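Local coordinates for lipoprotein signal peptidase (Staphylococcus aureus, PDB 6RYO) that probably cleaves the signal peptide from prolipoproteins in the bacterial membrane, acting as an aspartyl protease, at residues Y104-D109 with V118-L123. Sequence-based numbering, arbitrary orientation.
Sequences YFFIKD and VAISLL. With OLC ((2R)-2,3-dihydroxypropyl (9Z)-octadec-9-enoate), chain E; OLC ((2R)-2,3-dihydroxypropyl (9Z)-octadec-9-enoate), chain C.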
loop_
_atom_site.group_PDB
_atom_site.type_symbol
_atom_site.label_atom_id
_atom_site.label_comp_id
_atom_site.label_asym_id
_atom_site.label_seq_id
_atom_site.Cartn_x
_atom_site.Cartn_y
_atom_site.Cartn_z
ATOM N N TYR A 104 8.700 -7.314 13.571
ATOM C CA TYR A 104 9.802 -8.139 14.049
ATOM C C TYR A 104 11.040 -7.974 13.173
ATOM O O TYR A 104 12.167 -7.947 13.681
ATOM C CB TYR A 104 9.366 -9.600 14.101
ATOM C CG TYR A 104 10.357 -10.499 14.791
ATOM C CD1 TYR A 104 10.375 -10.609 16.174
ATOM C CD2 TYR A 104 11.276 -11.237 14.060
ATOM C CE1 TYR A 104 11.280 -11.429 16.808
ATOM C CE2 TYR A 104 12.184 -12.058 14.685
ATOM C CZ TYR A 104 12.181 -12.150 16.058
ATOM O OH TYR A 104 13.085 -12.968 16.681
ATOM N N PHE A 105 10.851 -7.882 11.855
ATOM C CA PHE A 105 11.953 -7.540 10.958
ATOM C C PHE A 105 12.555 -6.193 11.344
ATOM O O PHE A 105 13.780 -6.038 11.403
ATOM C CB PHE A 105 11.446 -7.525 9.511
ATOM C CG PHE A 105 12.530 -7.595 8.462
ATOM C CD1 PHE A 105 13.870 -7.526 8.801
ATOM C CD2 PHE A 105 12.194 -7.725 7.125
ATOM C CE1 PHE A 105 14.851 -7.586 7.832
ATOM C CE2 PHE A 105 13.170 -7.786 6.149
ATOM C CZ PHE A 105 14.502 -7.717 6.504
ATOM N N PHE A 106 11.694 -5.209 11.617
ATOM C CA PHE A 106 12.147 -3.880 12.022
ATOM C C PHE A 106 13.070 -3.944 13.234
ATOM O O PHE A 106 14.065 -3.215 13.307
ATOM C CB PHE A 106 10.927 -3.004 12.319
ATOM C CG PHE A 106 11.237 -1.542 12.482
ATOM C CD1 PHE A 106 11.713 -1.045 13.685
ATOM C CD2 PHE A 106 11.022 -0.661 11.439
ATOM C CE1 PHE A 106 11.987 0.302 13.834
ATOM C CE2 PHE A 106 11.288 0.685 11.583
ATOM C CZ PHE A 106 11.774 1.168 12.781
ATOM N N ILE A 107 12.756 -4.813 14.194
ATOM C CA ILE A 107 13.504 -4.838 15.446
ATOM C C ILE A 107 14.810 -5.615 15.297
ATOM O O ILE A 107 15.855 -5.190 15.806
ATOM C CB ILE A 107 12.620 -5.409 16.571
ATOM C CG1 ILE A 107 11.375 -4.540 16.763
ATOM C CG2 ILE A 107 13.402 -5.500 17.868
ATOM C CD1 ILE A 107 10.411 -5.063 17.811
ATOM N N LYS A 108 14.783 -6.746 14.588
ATOM C CA LYS A 108 15.893 -7.696 14.597
ATOM C C LYS A 108 17.009 -7.337 13.617
ATOM O O LYS A 108 18.188 -7.365 13.986
ATOM C CB LYS A 108 15.367 -9.105 14.296
ATOM C CG LYS A 108 14.678 -9.777 15.477
ATOM C CD LYS A 108 15.660 -10.052 16.605
ATOM C CE LYS A 108 14.969 -10.669 17.810
ATOM N NZ LYS A 108 15.929 -10.946 18.916
ATOM N N ASP A 109 16.671 -7.017 12.367
ATOM C CA ASP A 109 17.681 -6.831 11.332
ATOM C C ASP A 109 17.707 -5.436 10.722
ATOM O O ASP A 109 18.480 -5.205 9.785
ATOM C CB ASP A 109 17.489 -7.865 10.213
ATOM C CG ASP A 109 18.329 -9.105 10.416
ATOM O OD1 ASP A 109 19.161 -9.116 11.347
ATOM O OD2 ASP A 109 18.161 -10.069 9.641
ATOM N N VAL A 118 12.767 2.870 6.870
ATOM C CA VAL A 118 11.835 3.609 6.019
ATOM C C VAL A 118 11.107 2.653 5.081
ATOM O O VAL A 118 9.892 2.760 4.872
ATOM C CB VAL A 118 12.577 4.709 5.236
ATOM C CG1 VAL A 118 11.676 5.307 4.160
ATOM C CG2 VAL A 118 13.068 5.795 6.183
ATOM N N ALA A 119 11.847 1.707 4.496
ATOM C CA ALA A 119 11.246 0.751 3.571
ATOM C C ALA A 119 10.207 -0.116 4.270
ATOM O O ALA A 119 9.109 -0.336 3.744
ATOM C CB ALA A 119 12.336 -0.112 2.935
ATOM N N ILE A 120 10.542 -0.627 5.458
ATOM C CA ILE A 120 9.588 -1.421 6.228
ATOM C C ILE A 120 8.349 -0.595 6.554
ATOM O O ILE A 120 7.218 -1.096 6.503
ATOM C CB ILE A 120 10.259 -1.972 7.501
ATOM C CG1 ILE A 120 11.411 -2.911 7.135
ATOM C CG2 ILE A 120 9.246 -2.690 8.375
ATOM C CD1 ILE A 120 12.184 -3.421 8.328
ATOM N N SER A 121 8.541 0.684 6.887
ATOM C CA SER A 121 7.407 1.569 7.142
ATOM C C SER A 121 6.522 1.697 5.910
ATOM O O SER A 121 5.289 1.640 6.007
ATOM C CB SER A 121 7.907 2.942 7.590
ATOM O OG SER A 121 8.744 2.826 8.725
ATOM N N LEU A 122 7.137 1.889 4.739
ATOM C CA LEU A 122 6.368 1.946 3.500
ATOM C C LEU A 122 5.627 0.640 3.253
ATOM O O LEU A 122 4.484 0.645 2.776
ATOM C CB LEU A 122 7.289 2.272 2.325
ATOM C CG LEU A 122 7.911 3.670 2.341
ATOM C CD1 LEU A 122 8.770 3.892 1.105
ATOM C CD2 LEU A 122 6.820 4.727 2.443
ATOM N N LEU A 123 6.267 -0.492 3.558
ATOM C CA LEU A 123 5.581 -1.776 3.461
ATOM C C LEU A 123 4.480 -1.891 4.508
ATOM O O LEU A 123 3.377 -2.364 4.209
ATOM C CB LEU A 123 6.582 -2.921 3.611
ATOM C CG LEU A 123 7.718 -3.026 2.590
ATOM C CD1 LEU A 123 8.705 -4.113 2.995
ATOM C CD2 LEU A 123 7.167 -3.301 1.208
HETATM C C10 OLC E . -4.267 7.521 11.371
HETATM C C9 OLC E . -3.413 6.531 11.212
HETATM C C11 OLC E . -4.221 8.371 12.639
HETATM C C8 OLC E . -2.381 6.231 12.295
HETATM C C24 OLC E . 8.118 -0.092 13.344
HETATM C C12 OLC E . -5.336 9.411 12.583
HETATM C C7 OLC E . -1.798 4.839 12.061
HETATM C C6 OLC E . -0.670 4.923 11.037
HETATM C C5 OLC E . 0.314 3.786 11.291
HETATM C C4 OLC E . 0.941 3.967 12.673
HETATM C C3 OLC E . 1.603 2.663 13.115
HETATM C C2 OLC E . 2.610 2.219 12.055
HETATM C C21 OLC E . 5.758 0.229 12.643
HETATM C C1 OLC E . 3.711 1.382 12.702
HETATM C C22 OLC E . 7.199 0.647 12.373
HETATM O O19 OLC E . 3.578 0.981 13.811
HETATM O O25 OLC E . 7.875 0.362 14.647
HETATM O O23 OLC E . 7.537 0.316 11.056
HETATM O O20 OLC E . 4.882 1.101 11.986
HETATM C C18 OLC C . 0.604 8.660 -6.203
HETATM C C10 OLC C . 6.011 6.821 -0.389
HETATM C C9 OLC C . 7.084 7.467 0.019
HETATM C C17 OLC C . 1.467 7.531 -5.647
HETATM C C11 OLC C . 4.621 7.274 0.053
HETATM C C8 OLC C . 6.956 8.679 0.941
HETATM C C24 OLC C . 17.595 11.674 5.515
HETATM C C16 OLC C . 2.793 8.115 -5.172
HETATM C C12 OLC C . 3.572 6.687 -0.888
HETATM C C7 OLC C . 8.227 9.526 0.869
HETATM C C15 OLC C . 2.562 8.845 -3.852
HETATM C C13 OLC C . 3.727 7.334 -2.261
HETATM C C6 OLC C . 9.396 8.780 1.511
HETATM C C14 OLC C . 2.362 7.821 -2.740
HETATM C C5 OLC C . 9.566 9.229 2.961
HETATM C C4 OLC C . 10.589 10.362 3.041
HETATM C C3 OLC C . 11.847 9.860 3.747
HETATM C C2 OLC C . 12.254 10.853 4.835
HETATM C C21 OLC C . 15.124 12.005 5.558
HETATM C C1 OLC C . 13.494 10.332 5.559
HETATM C C22 OLC C . 16.425 12.225 6.326
HETATM O O19 OLC C . 13.795 9.190 5.470
HETATM O O25 OLC C . 18.690 11.475 6.366
HETATM O O23 OLC C . 16.608 13.594 6.556
HETATM O O20 OLC C . 14.277 11.202 6.326
#
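Ile120 reaches across from helix 114-137 and lies between Phe105 and Phe106 of helix 87-108. Its CB points at the other helix and divides into two branches. The short branch, CG2, meets the edge of the Phe106 ring, near the ring plane, with CG2 4.1 Å from Phe106 CD2. The longer branch leaves through CG1, anti to the carbonyl carbon (chi1 -63°), and is extended at chi2. This carries CD1 to the backbone of the other helix, where it lies 3.7 Å from Phe106 CA. The same methyl also lies over one face of the Phe105 ring, toward its rim, with CD1 4.2 Å from Phe105 CG.

The two segments belong to an antiparallel helical hairpin of the membrane domain. A short connection joins the two helices. The local axes run at 172° to each other. They approach to 10.2 Å. Both helices are predicted to span the membrane, and the contact lies away from the predicted active-site aspartates, Asp142 and Asp160.

Phe106 is also covered by a monoolein molecule. The lipid's C24 stands over the centre of one ring face, 3.5 Å from Phe106 CD2. Its glycerol head thus lies against the hairpin beside Ser121. Ser121 OG is 3.6 Å from the lipid's O23. OG hydrogen-bonds to Gln117 O, one turn back in its own helix, and weakly to Ser34 O of helix 31-55. Ser34 also touches Phe106. A second monoolein lies against helix 114-137, its chain carbon C10 3.6 Å from Leu122 CD2.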